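PDB 3N7L: neurotoxin from Clostridium botulinum, which probably binds gangliosides of the nerve-cell membrane through the receptor-binding domain of a botulinum toxin, helping it attach to neurons. Local coordinates for residues L9-K14 / F42-G47; E71-S76 / F114-N119; N135-N140 / N275-G280; L374-I379 / S408-T413. One frame throughout, in Å; residues are numbered along the deposited sequence.

Contact 1 of 4, residues L9-K14 / F42-G47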
loop_
_atom_site.group_PDB
_atom_site.type_symbol
_atom_site.label_atom_id
_atom_site.label_comp_id
_atom_site.label_asym_id
_atom_site.label_seq_id
_atom_site.Cartn_x
_atom_site.Cartn_y
_atom_site.Cartn_z
ATOM N N LEU A 9 21.600 -2.256 12.963
ATOM C CA LEU A 9 20.424 -1.815 13.705
ATOM C C LEU A 9 19.213 -2.507 13.112
ATOM O O LEU A 9 19.045 -2.554 11.893
ATOM C CB LEU A 9 20.241 -0.299 13.617
ATOM C CG LEU A 9 18.945 0.219 14.264
ATOM C CD1 LEU A 9 18.905 -0.174 15.737
ATOM C CD2 LEU A 9 18.856 1.731 14.122
ATOM N N SER A 10 18.376 -3.056 13.980
ATOM C CA SER A 10 17.177 -3.759 13.547
ATOM C C SER A 10 16.072 -3.478 14.551
ATOM O O SER A 10 15.857 -4.249 15.484
ATOM C CB SER A 10 17.458 -5.263 13.469
ATOM O OG SER A 10 16.301 -5.978 13.081
ATOM N N LEU A 11 15.381 -2.358 14.365
ATOM C CA LEU A 11 14.305 -1.970 15.269
ATOM C C LEU A 11 13.047 -2.775 14.983
ATOM O O LEU A 11 12.397 -2.586 13.954
ATOM C CB LEU A 11 14.017 -0.477 15.125
ATOM C CG LEU A 11 12.911 0.116 16.000
ATOM C CD1 LEU A 11 13.186 -0.168 17.479
ATOM C CD2 LEU A 11 12.833 1.612 15.736
ATOM N N GLN A 12 12.714 -3.677 15.901
ATOM C CA GLN A 12 11.542 -4.527 15.751
ATOM C C GLN A 12 10.696 -4.604 17.011
ATOM O O GLN A 12 11.152 -4.299 18.111
ATOM C CB GLN A 12 11.965 -5.939 15.350
ATOM C CG GLN A 12 12.314 -6.077 13.887
ATOM C CD GLN A 12 12.739 -7.480 13.524
ATOM O OE1 GLN A 12 12.610 -7.901 12.373
ATOM N NE2 GLN A 12 13.263 -8.210 14.499
ATOM N N ASN A 13 9.449 -5.018 16.826
ATOM C CA ASN A 13 8.505 -5.171 17.922
ATOM C C ASN A 13 8.457 -6.653 18.266
ATOM O O ASN A 13 7.970 -7.456 17.478
ATOM C CB ASN A 13 7.125 -4.686 17.475
ATOM C CG ASN A 13 6.017 -5.067 18.435
ATOM O OD1 ASN A 13 4.843 -4.891 18.122
ATOM N ND2 ASN A 13 6.376 -5.586 19.606
ATOM N N LYS A 14 8.982 -7.007 19.435
ATOM C CA LYS A 14 8.993 -8.393 19.895
ATOM C C LYS A 14 8.397 -8.485 21.296
ATOM O O LYS A 14 8.799 -7.750 22.200
ATOM C CB LYS A 14 10.424 -8.944 19.909
ATOM C CG LYS A 14 10.746 -9.897 18.767
ATOM C CD LYS A 14 10.729 -9.204 17.417
ATOM C CE LYS A 14 10.824 -10.213 16.275
ATOM N NZ LYS A 14 12.055 -11.048 16.360
ATOM N N PHE A 42 3.142 -6.031 12.936
ATOM C CA PHE A 42 3.678 -5.607 14.234
ATOM C C PHE A 42 4.302 -4.215 14.226
ATOM O O PHE A 42 5.315 -3.966 14.880
ATOM C CB PHE A 42 4.721 -6.616 14.727
ATOM C CG PHE A 42 4.269 -8.045 14.641
ATOM C CD1 PHE A 42 4.797 -8.895 13.678
ATOM C CD2 PHE A 42 3.306 -8.537 15.517
ATOM C CE1 PHE A 42 4.375 -10.220 13.585
ATOM C CE2 PHE A 42 2.875 -9.862 15.433
ATOM C CZ PHE A 42 3.412 -10.703 14.466
ATOM N N ASP A 43 3.681 -3.310 13.488
ATOM C CA ASP A 43 4.145 -1.934 13.370
ATOM C C ASP A 43 3.888 -1.139 14.648
ATOM O O ASP A 43 3.137 -1.574 15.524
ATOM C CB ASP A 43 3.372 -1.270 12.245
ATOM C CG ASP A 43 1.872 -1.323 12.486
ATOM O OD1 ASP A 43 1.348 -0.450 13.209
ATOM O OD2 ASP A 43 1.220 -2.261 11.980
ATOM N N PHE A 44 4.537 0.013 14.765
ATOM C CA PHE A 44 4.274 0.888 15.888
ATOM C C PHE A 44 3.694 2.149 15.247
ATOM O O PHE A 44 4.069 2.517 14.124
ATOM C CB PHE A 44 5.530 1.160 16.744
ATOM C CG PHE A 44 6.669 1.846 16.026
ATOM C CD1 PHE A 44 6.731 3.235 15.954
ATOM C CD2 PHE A 44 7.737 1.103 15.525
ATOM C CE1 PHE A 44 7.844 3.878 15.404
ATOM C CE2 PHE A 44 8.856 1.733 14.970
ATOM C CZ PHE A 44 8.910 3.125 14.912
ATOM N N LYS A 45 2.752 2.778 15.938
ATOM C CA LYS A 45 2.086 3.959 15.411
ATOM C C LYS A 45 2.332 5.236 16.210
ATOM O O LYS A 45 2.273 5.233 17.443
ATOM C CB LYS A 45 0.588 3.680 15.330
ATOM C CG LYS A 45 -0.256 4.819 14.788
ATOM C CD LYS A 45 -1.726 4.499 15.012
ATOM C CE LYS A 45 -2.634 5.584 14.476
ATOM N NZ LYS A 45 -4.060 5.258 14.754
ATOM N N LEU A 46 2.602 6.318 15.484
ATOM C CA LEU A 46 2.852 7.637 16.055
ATOM C C LEU A 46 1.906 8.633 15.393
ATOM O O LEU A 46 1.400 8.377 14.303
ATOM C CB LEU A 46 4.299 8.070 15.795
ATOM C CG LEU A 46 5.408 7.540 16.711
ATOM C CD1 LEU A 46 5.370 6.032 16.757
ATOM C CD2 LEU A 46 6.765 8.022 16.210
ATOM N N GLY A 47 1.667 9.762 16.051
ATOM C CA GLY A 47 0.784 10.766 15.484
ATOM C C GLY A 47 1.298 12.176 15.698
ATOM O O GLY A 47 2.121 12.413 16.581
HETATM O O HOH W 1 8.115 -4.409 14.007
#
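Asn-13 and Phe-42 bring the backbones closest, their CA atoms 6.1 Å apart, where the segment 9-14 meets the loop that leads into strand 44-47. A single water spans the gap: it accepts from Asn-13 N at 3.2 Å and donates to Phe-42 O at 3.0 Å. The same carbonyl oxygen lies against the side chain of Asn-13, with Phe-42 O 3.2 Å from Asn-13 CB. Phe-42 points its CB towards the strand while its ring leads away, and the plane of that ring is turned 89° from the amide of Asn-13. One step further in, the contact becomes apolar. Leu-11 CD2 approaches Phe-44 CE2 at 4.1 Å, the two side chains crossing at about a right angle. Leu-46 CD1 of the same strand reaches the edge of the Phe-44 ring, in its plane. Strands 7-14 and 44-47 both pair antiparallel with strand 202-211, and Phe-183 of the other sheet of this lectin-like domain touches Leu-11 and Leu-46. The chemistry is thus graded, a hydrated polar link giving way to hydrocarbon contact inside; with Asn-13 N and Phe-42 O 4.7 Å apart, too far for a direct bond, the water supplies the link.

Contact 2 of 4, residues E71-S76 / F114-N119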
loop_
_atom_site.group_PDB
_atom_site.type_symbol
_atom_site.label_atom_id
_atom_site.label_comp_id
_atom_site.label_asym_id
_atom_site.label_seq_id
_atom_site.Cartn_x
_atom_site.Cartn_y
_atom_site.Cartn_z
ATOM N N GLU A 71 31.452 5.939 5.728
ATOM C CA GLU A 71 31.826 5.326 4.464
ATOM C C GLU A 71 30.577 5.002 3.655
ATOM O O GLU A 71 30.173 5.781 2.795
ATOM C CB GLU A 71 32.647 4.062 4.709
ATOM C CG GLU A 71 33.958 4.330 5.420
ATOM C CD GLU A 71 34.834 3.101 5.490
ATOM O OE1 GLU A 71 34.402 2.091 6.087
ATOM O OE2 GLU A 71 35.959 3.147 4.944
ATOM N N SER A 72 29.971 3.854 3.938
ATOM C CA SER A 72 28.758 3.425 3.244
ATOM C C SER A 72 27.737 2.887 4.235
ATOM O O SER A 72 28.089 2.187 5.188
ATOM C CB SER A 72 29.070 2.328 2.215
ATOM O OG SER A 72 29.660 2.854 1.040
ATOM N N PHE A 73 26.472 3.214 4.013
ATOM C CA PHE A 73 25.418 2.729 4.883
ATOM C C PHE A 73 24.077 2.806 4.169
ATOM O O PHE A 73 23.912 3.563 3.210
ATOM C CB PHE A 73 25.387 3.525 6.194
ATOM C CG PHE A 73 24.998 4.967 6.032
ATOM C CD1 PHE A 73 23.660 5.334 5.930
ATOM C CD2 PHE A 73 25.971 5.960 5.990
ATOM C CE1 PHE A 73 23.297 6.671 5.789
ATOM C CE2 PHE A 73 25.620 7.300 5.849
ATOM C CZ PHE A 73 24.279 7.656 5.749
ATOM N N SER A 74 23.132 1.998 4.633
ATOM C CA SER A 74 21.805 1.951 4.043
ATOM C C SER A 74 20.753 1.934 5.131
ATOM O O SER A 74 20.950 1.327 6.181
ATOM C CB SER A 74 21.650 0.697 3.180
ATOM O OG SER A 74 22.520 0.734 2.071
ATOM N N ILE A 75 19.640 2.607 4.865
ATOM C CA ILE A 75 18.520 2.679 5.793
ATOM C C ILE A 75 17.295 2.106 5.072
ATOM O O ILE A 75 16.962 2.536 3.968
ATOM C CB ILE A 75 18.236 4.145 6.196
ATOM C CG1 ILE A 75 19.477 4.745 6.866
ATOM C CG2 ILE A 75 17.036 4.209 7.135
ATOM C CD1 ILE A 75 19.369 6.236 7.161
ATOM N N SER A 76 16.634 1.127 5.678
ATOM C CA SER A 76 15.461 0.535 5.040
ATOM C C SER A 76 14.337 0.386 6.050
ATOM O O SER A 76 14.587 0.122 7.220
ATOM C CB SER A 76 15.799 -0.841 4.451
ATOM O OG SER A 76 16.031 -1.797 5.477
ATOM N N PHE A 114 15.283 12.770 2.297
ATOM C CA PHE A 114 16.377 12.339 3.150
ATOM C C PHE A 114 17.442 13.417 3.036
ATOM O O PHE A 114 17.866 13.773 1.933
ATOM C CB PHE A 114 16.932 10.986 2.685
ATOM C CG PHE A 114 18.194 10.574 3.393
ATOM C CD1 PHE A 114 19.439 10.833 2.831
ATOM C CD2 PHE A 114 18.138 9.963 4.641
ATOM C CE1 PHE A 114 20.615 10.491 3.501
ATOM C CE2 PHE A 114 19.309 9.614 5.321
ATOM C CZ PHE A 114 20.548 9.880 4.746
ATOM N N THR A 115 17.866 13.927 4.185
ATOM C CA THR A 115 18.852 14.995 4.232
ATOM C C THR A 115 20.129 14.623 4.966
ATOM O O THR A 115 20.092 14.049 6.050
ATOM C CB THR A 115 18.263 16.247 4.925
ATOM O OG1 THR A 115 17.084 16.662 4.230
ATOM C CG2 THR A 115 19.277 17.390 4.931
ATOM N N LEU A 116 21.256 14.962 4.354
ATOM C CA LEU A 116 22.574 14.737 4.933
ATOM C C LEU A 116 22.932 16.153 5.399
ATOM O O LEU A 116 23.126 17.044 4.576
ATOM C CB LEU A 116 23.535 14.257 3.838
ATOM C CG LEU A 116 24.333 12.959 4.019
ATOM C CD1 LEU A 116 23.527 11.928 4.795
ATOM C CD2 LEU A 116 24.732 12.425 2.639
ATOM N N LYS A 117 22.992 16.369 6.706
ATOM C CA LYS A 117 23.281 17.704 7.225
ATOM C C LYS A 117 24.687 17.846 7.803
ATOM O O LYS A 117 24.972 17.351 8.895
ATOM C CB LYS A 117 22.248 18.065 8.295
ATOM C CG LYS A 117 22.306 19.508 8.775
ATOM C CD LYS A 117 21.380 19.703 9.960
ATOM C CE LYS A 117 21.254 21.170 10.330
ATOM N NZ LYS A 117 20.594 21.932 9.240
ATOM N N GLN A 118 25.571 18.529 7.084
ATOM C CA GLN A 118 26.921 18.699 7.607
ATOM C C GLN A 118 26.923 19.739 8.730
ATOM O O GLN A 118 27.566 19.540 9.755
ATOM C CB GLN A 118 27.900 19.085 6.497
ATOM C CG GLN A 118 27.690 20.435 5.890
ATOM C CD GLN A 118 28.821 20.804 4.955
ATOM O OE1 GLN A 118 29.990 20.803 5.346
ATOM N NE2 GLN A 118 28.480 21.121 3.709
ATOM N N ASN A 119 26.206 20.844 8.539
ATOM C CA ASN A 119 26.106 21.870 9.578
ATOM C C ASN A 119 24.826 22.683 9.428
ATOM O O ASN A 119 24.081 22.508 8.462
ATOM C CB ASN A 119 27.336 22.798 9.596
ATOM C CG ASN A 119 27.567 23.511 8.283
ATOM O OD1 ASN A 119 26.662 24.133 7.725
ATOM N ND2 ASN A 119 28.797 23.437 7.784
#
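Ser-74 OG is hydrogen-bonded to both Lys-213 O and Leu-215 N, and this doubly held hydroxyl belongs to a strand whose residues on either side of it, Phe-73 and Ile-75, reach across to Phe-114 and Leu-116. No hydrogen bond joins the two segments; the meeting is hydrocarbon throughout. Its closest approach is Ile-75 CD1 to Phe-114 CE2, 3.8 Å. The methyl comes to the ring obliquely, at the end of a side chain whose CG1 stands anti to the carbonyl carbon. Phe-114, with CG anti to its own backbone N (chi1 171°), extends its ring towards the opposing strand, so that CZ also comes within 4.4 Å of Phe-73 CE1. Phe-114 CZ lies at the edge of the Phe-73 ring, near its plane. The same edge meets a second group, Leu-116 CD1, at 4.4 Å from Phe-73 CZ. Phe-73 therefore presents its rim to both an aromatic and an aliphatic partner.

The strand axes approach to 11.7 Å and their directions make 145°, a spacing that side chains, not backbones, must fill. This is how the two sheets of a β-sandwich face each other, in keeping with the concanavalin-like family of the domain. Beyond Leu-116 the chain turns a corner, and Gln-118 and Asn-119 form a classic β bulge opposite Ser-122. On one sheet, strand 72-82 is flanked by strands 143-150 and 202-211, which contribute Ile-147 against Phe-114 and Phe-208 against Ile-75; on the other, strand 111-117 lies between strands 102-108 and 122-129.

Contact 3 of 4, residues N135-N140 / N275-G280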
loop_
_atom_site.group_PDB
_atom_site.type_symbol
_atom_site.label_atom_id
_atom_site.label_comp_id
_atom_site.label_asym_id
_atom_site.label_seq_id
_atom_site.Cartn_x
_atom_site.Cartn_y
_atom_site.Cartn_z
ATOM N N ASN A 135 -2.830 9.524 -6.946
ATOM C CA ASN A 135 -3.141 9.397 -5.523
ATOM C C ASN A 135 -3.906 10.619 -5.049
ATOM O O ASN A 135 -3.501 11.287 -4.102
ATOM C CB ASN A 135 -1.840 9.252 -4.725
ATOM C CG ASN A 135 -1.029 8.044 -5.155
ATOM O OD1 ASN A 135 -1.299 6.926 -4.727
ATOM N ND2 ASN A 135 -0.045 8.263 -6.021
ATOM N N ALA A 136 -5.023 10.901 -5.710
ATOM C CA ALA A 136 -5.837 12.065 -5.380
ATOM C C ALA A 136 -6.328 12.080 -3.941
ATOM O O ALA A 136 -6.418 13.143 -3.329
ATOM C CB ALA A 136 -7.020 12.157 -6.339
ATOM N N ALA A 137 -6.648 10.909 -3.401
ATOM C CA ALA A 137 -7.134 10.816 -2.031
ATOM C C ALA A 137 -5.987 10.765 -1.025
ATOM O O ALA A 137 -6.202 10.528 0.166
ATOM C CB ALA A 137 -8.025 9.587 -1.876
ATOM N N GLY A 138 -4.773 10.998 -1.513
ATOM C CA GLY A 138 -3.604 10.973 -0.658
ATOM C C GLY A 138 -2.814 9.684 -0.812
ATOM O O GLY A 138 -3.373 8.636 -1.133
ATOM N N TYR A 139 -1.505 9.758 -0.602
ATOM C CA TYR A 139 -0.657 8.576 -0.700
ATOM C C TYR A 139 -0.692 7.948 0.699
ATOM O O TYR A 139 0.233 8.121 1.488
ATOM C CB TYR A 139 0.769 8.993 -1.065
ATOM C CG TYR A 139 1.627 7.866 -1.577
ATOM C CD1 TYR A 139 1.648 7.539 -2.935
ATOM C CD2 TYR A 139 2.417 7.119 -0.706
ATOM C CE1 TYR A 139 2.443 6.492 -3.413
ATOM C CE2 TYR A 139 3.212 6.073 -1.169
ATOM C CZ TYR A 139 3.224 5.765 -2.520
ATOM O OH TYR A 139 4.026 4.739 -2.968
ATOM N N ASN A 140 -1.765 7.218 1.000
ATOM C CA ASN A 140 -1.934 6.636 2.327
ATOM C C ASN A 140 -1.655 5.143 2.434
ATOM O O ASN A 140 -2.145 4.470 3.348
ATOM C CB ASN A 140 -3.352 6.935 2.814
ATOM C CG ASN A 140 -3.819 8.314 2.393
ATOM O OD1 ASN A 140 -3.101 9.299 2.564
ATOM N ND2 ASN A 140 -5.016 8.392 1.836
ATOM N N ASN A 275 -11.747 13.422 -2.230
ATOM C CA ASN A 275 -11.254 13.502 -0.865
ATOM C C ASN A 275 -11.361 12.149 -0.164
ATOM O O ASN A 275 -10.689 11.914 0.839
ATOM C CB ASN A 275 -11.956 14.613 -0.058
ATOM C CG ASN A 275 -13.456 14.633 -0.244
ATOM O OD1 ASN A 275 -14.130 13.616 -0.083
ATOM N ND2 ASN A 275 -13.992 15.807 -0.569
ATOM N N ASP A 276 -12.173 11.254 -0.729
ATOM C CA ASP A 276 -12.393 9.908 -0.186
ATOM C C ASP A 276 -12.814 8.927 -1.276
ATOM O O ASP A 276 -12.984 9.305 -2.431
ATOM C CB ASP A 276 -13.507 9.927 0.864
ATOM C CG ASP A 276 -13.027 10.371 2.219
ATOM O OD1 ASP A 276 -13.876 10.537 3.118
ATOM O OD2 ASP A 276 -11.801 10.543 2.392
ATOM N N PHE A 277 -12.986 7.664 -0.895
ATOM C CA PHE A 277 -13.449 6.640 -1.829
ATOM C C PHE A 277 -14.820 6.166 -1.359
ATOM O O PHE A 277 -15.369 5.190 -1.875
ATOM C CB PHE A 277 -12.494 5.445 -1.871
ATOM C CG PHE A 277 -11.234 5.700 -2.637
ATOM C CD1 PHE A 277 -10.050 6.002 -1.975
ATOM C CD2 PHE A 277 -11.237 5.663 -4.027
ATOM C CE1 PHE A 277 -8.886 6.266 -2.686
ATOM C CE2 PHE A 277 -10.077 5.927 -4.754
ATOM C CZ PHE A 277 -8.898 6.229 -4.083
ATOM N N ASN A 278 -15.379 6.884 -0.391
ATOM C CA ASN A 278 -16.662 6.510 0.184
ATOM C C ASN A 278 -17.916 6.951 -0.564
ATOM O O ASN A 278 -18.606 7.893 -0.173
ATOM C CB ASN A 278 -16.704 6.969 1.640
ATOM C CG ASN A 278 -15.632 6.284 2.485
ATOM O OD1 ASN A 278 -14.447 6.324 2.151
ATOM N ND2 ASN A 278 -16.046 5.646 3.578
ATOM N N GLU A 279 -18.214 6.229 -1.637
ATOM C CA GLU A 279 -19.384 6.493 -2.457
ATOM C C GLU A 279 -19.804 5.184 -3.121
ATOM O O GLU A 279 -18.962 4.354 -3.468
ATOM C CB GLU A 279 -19.056 7.561 -3.507
ATOM C CG GLU A 279 -20.199 7.887 -4.453
ATOM C CD GLU A 279 -20.026 9.238 -5.138
ATOM O OE1 GLU A 279 -18.866 9.675 -5.328
ATOM O OE2 GLU A 279 -21.056 9.859 -5.495
ATOM N N GLY A 280 -21.108 4.987 -3.270
ATOM C CA GLY A 280 -21.597 3.777 -3.897
ATOM C C GLY A 280 -21.733 2.586 -2.967
ATOM O O GLY A 280 -21.599 2.704 -1.755
#
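Ala-137 CB meets the ring of Phe-277 at CE1, 3.5 Å away, and this one methyl makes the apolar contact between two loops of different domains. Its approach is oblique and centred on that carbon, since Phe-277 CD1 and CZ each lie 4.1 Å from Ala-137 CB. Phe-277 has CG anti to the carbonyl carbon (chi1 -76°), which brings the end of its ring nearer to the opposing loop. The backbones are close too: the CA atoms of Ala-137 and Asn-275 stand 5.1 Å apart.

The next shell fixes the methyl in place. Ala-137 is the third residue of a type I β turn, closed by Gly-138 N to Asn-135 O at 2.9 Å. The carbonyl of Ala-137 is also held from its own side of the contact, Asn-140 ND2 donating to Ala-137 O over 3.0 Å at an N-H...O angle of 153°. The donor lies above the carbonyl plane, while the acceptor stays near the plane of the Asn-140 amide. Asn-140 OD1 in turn accepts from Lys-83 N and Trp-84 N, so both ends of the amide are engaged and its orientation is set.

Further out, residues 135-140 link strands 122-129 and 143-150 of the lectin-like domain. Residues 275-280 lie between strands 265-270 and 283-287 of the β-trefoil, where Phe-277 also touches Ile-250 of strand 246-251 and Met-255 in a loop.

Contact 4 of 4, residues L374-I379 / S408-T413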
loop_
_atom_site.group_PDB
_atom_site.type_symbol
_atom_site.label_atom_id
_atom_site.label_comp_id
_atom_site.label_asym_id
_atom_site.label_seq_id
_atom_site.Cartn_x
_atom_site.Cartn_y
_atom_site.Cartn_z
ATOM N N LEU A 374 -12.106 -20.413 -15.821
ATOM C CA LEU A 374 -12.930 -20.349 -17.027
ATOM C C LEU A 374 -12.817 -18.996 -17.718
ATOM O O LEU A 374 -13.171 -18.861 -18.884
ATOM C CB LEU A 374 -14.402 -20.588 -16.684
ATOM C CG LEU A 374 -14.785 -21.938 -16.084
ATOM C CD1 LEU A 374 -16.290 -21.982 -15.870
ATOM C CD2 LEU A 374 -14.342 -23.054 -17.019
ATOM N N GLY A 375 -12.346 -17.988 -16.993
ATOM C CA GLY A 375 -12.228 -16.669 -17.586
ATOM C C GLY A 375 -11.638 -15.655 -16.628
ATOM O O GLY A 375 -11.296 -15.995 -15.499
ATOM N N ILE A 376 -11.520 -14.410 -17.074
ATOM C CA ILE A 376 -10.957 -13.368 -16.229
ATOM C C ILE A 376 -11.922 -12.186 -16.123
ATOM O O ILE A 376 -12.690 -11.918 -17.046
ATOM C CB ILE A 376 -9.572 -12.914 -16.776
ATOM C CG1 ILE A 376 -8.888 -11.988 -15.770
ATOM C CG2 ILE A 376 -9.730 -12.234 -18.135
ATOM C CD1 ILE A 376 -7.475 -11.618 -16.159
ATOM N N LEU A 377 -11.897 -11.497 -14.986
ATOM C CA LEU A 377 -12.786 -10.359 -14.768
ATOM C C LEU A 377 -12.152 -9.060 -15.242
ATOM O O LEU A 377 -11.055 -8.705 -14.820
ATOM C CB LEU A 377 -13.145 -10.222 -13.277
ATOM C CG LEU A 377 -14.101 -9.064 -12.933
ATOM C CD1 LEU A 377 -15.453 -9.298 -13.602
ATOM C CD2 LEU A 377 -14.285 -8.964 -11.427
ATOM N N SER A 378 -12.848 -8.355 -16.122
ATOM C CA SER A 378 -12.356 -7.090 -16.625
ATOM C C SER A 378 -13.470 -6.047 -16.503
ATOM O O SER A 378 -14.423 -6.227 -15.742
ATOM C CB SER A 378 -11.904 -7.233 -18.080
ATOM O OG SER A 378 -11.187 -6.087 -18.502
ATOM N N ILE A 379 -13.356 -4.969 -17.267
ATOM C CA ILE A 379 -14.332 -3.892 -17.218
ATOM C C ILE A 379 -14.418 -3.259 -18.599
ATOM O O ILE A 379 -13.464 -3.312 -19.368
ATOM C CB ILE A 379 -13.885 -2.838 -16.171
ATOM C CG1 ILE A 379 -14.977 -1.800 -15.929
ATOM C CG2 ILE A 379 -12.609 -2.150 -16.647
ATOM C CD1 ILE A 379 -14.664 -0.895 -14.731
ATOM N N SER A 408 -4.457 -12.146 -23.828
ATOM C CA SER A 408 -4.064 -10.746 -23.950
ATOM C C SER A 408 -4.471 -9.917 -22.738
ATOM O O SER A 408 -3.758 -8.995 -22.347
ATOM C CB SER A 408 -4.668 -10.131 -25.211
ATOM O OG SER A 408 -4.163 -10.763 -26.373
ATOM N N LEU A 409 -5.617 -10.243 -22.146
ATOM C CA LEU A 409 -6.111 -9.518 -20.975
ATOM C C LEU A 409 -5.289 -9.831 -19.735
ATOM O O LEU A 409 -5.247 -9.052 -18.781
ATOM C CB LEU A 409 -7.574 -9.879 -20.705
ATOM C CG LEU A 409 -8.634 -9.134 -21.510
ATOM C CD1 LEU A 409 -9.995 -9.706 -21.188
ATOM C CD2 LEU A 409 -8.592 -7.652 -21.164
ATOM N N LEU A 410 -4.640 -10.986 -19.760
ATOM C CA LEU A 410 -3.823 -11.441 -18.651
ATOM C C LEU A 410 -2.794 -10.391 -18.234
ATOM O O LEU A 410 -2.351 -10.360 -17.084
ATOM C CB LEU A 410 -3.119 -12.734 -19.051
ATOM C CG LEU A 410 -2.733 -13.724 -17.956
ATOM C CD1 LEU A 410 -3.980 -14.186 -17.207
ATOM C CD2 LEU A 410 -2.029 -14.914 -18.595
ATOM N N GLU A 411 -2.425 -9.524 -19.168
ATOM C CA GLU A 411 -1.428 -8.489 -18.905
ATOM C C GLU A 411 -2.002 -7.082 -18.830
ATOM O O GLU A 411 -1.265 -6.116 -18.637
ATOM C CB GLU A 411 -0.351 -8.524 -19.991
ATOM C CG GLU A 411 0.534 -9.751 -19.954
ATOM C CD GLU A 411 1.258 -9.888 -18.632
ATOM O OE1 GLU A 411 0.610 -10.274 -17.637
ATOM O OE2 GLU A 411 2.472 -9.593 -18.584
ATOM N N SER A 412 -3.314 -6.966 -18.979
ATOM C CA SER A 412 -3.960 -5.665 -18.944
ATOM C C SER A 412 -4.270 -5.165 -17.533
ATOM O O SER A 412 -4.698 -5.930 -16.671
ATOM C CB SER A 412 -5.246 -5.716 -19.760
ATOM O OG SER A 412 -5.889 -4.457 -19.754
ATOM N N THR A 413 -4.056 -3.874 -17.304
ATOM C CA THR A 413 -4.350 -3.286 -16.003
ATOM C C THR A 413 -5.865 -3.197 -15.803
ATOM O O THR A 413 -6.338 -2.889 -14.708
ATOM C CB THR A 413 -3.739 -1.874 -15.863
ATOM O OG1 THR A 413 -4.122 -1.075 -16.986
ATOM C CG2 THR A 413 -2.221 -1.955 -15.780
#
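Within the C-terminal β-trefoil, residues 374-379 of strand 373-384 are overlaid by the loop 408-413, and Ile-376 and Ser-378 on the strand receive Leu-409 and Leu-410 from the loop. Leu-409 points its CB at the strand and divides its two methyls between partners. Its CD1 lies 4.0 Å from Ile-376 CG2, while its CD2 rests 4.0 Å from Ser-378 OG. Leu-409 CB joins in, 4.1 Å from Ile-376 CG2. The second branch of Ile-376, with CG1 anti to the backbone N (chi1 -171°), runs on to the next loop residue, where CD1 comes 4.4 Å from Leu-410 CA. Leu-410 directs its CB away, yet the end of its side chain returns to within 4.5 Å of Ile-376 CD1, measured from its own CD1.

The strand pairs antiparallel with strands 359-366 and 394-402 in the trefoil sheet, whereas the loop falls between strands 394-402 and 417-421. Phe-364 of strand 359-366 touches both Ile-376 and Leu-410, extending the apolar patch beyond the two segments. The hydroxyl of Ser-378 finds its polar partner in Ser-414 OG, which is hydrogen-bonded to Ser-412 OG as well, so the three serines connect strand and loop beside Leu-409. The loop is also tied to itself: Ser-412 N donates to Leu-409 O at 2.9 Å, closing the turn that presents Leu-409. At the exposed side, a glycerol, probably from the crystallisation liquor, sits about 5 Å from the side chain of Leu-410.

How the contacts relate
Contacts 1 and 2 belong to the lectin-like domain and share a sheet, though about 7 Å separates their nearest atoms. Contact 2 is fully buried and apolar, joining opposed sheets, whereas contact 1 is only partly buried and admits a water at its polar end. Contact 4 lies in the trefoil, on the opposite side of the chain's centre from both; it too is partly buried, but pairs a strand with a loop and mixes leucines and an isoleucine with a serine. Contact 3, closest of the four to the chain's centre, alone bridges the two domains: a buried methyl-ring touch between loops, with hydrogen bonds inside one loop holding the turn that carries the methyl.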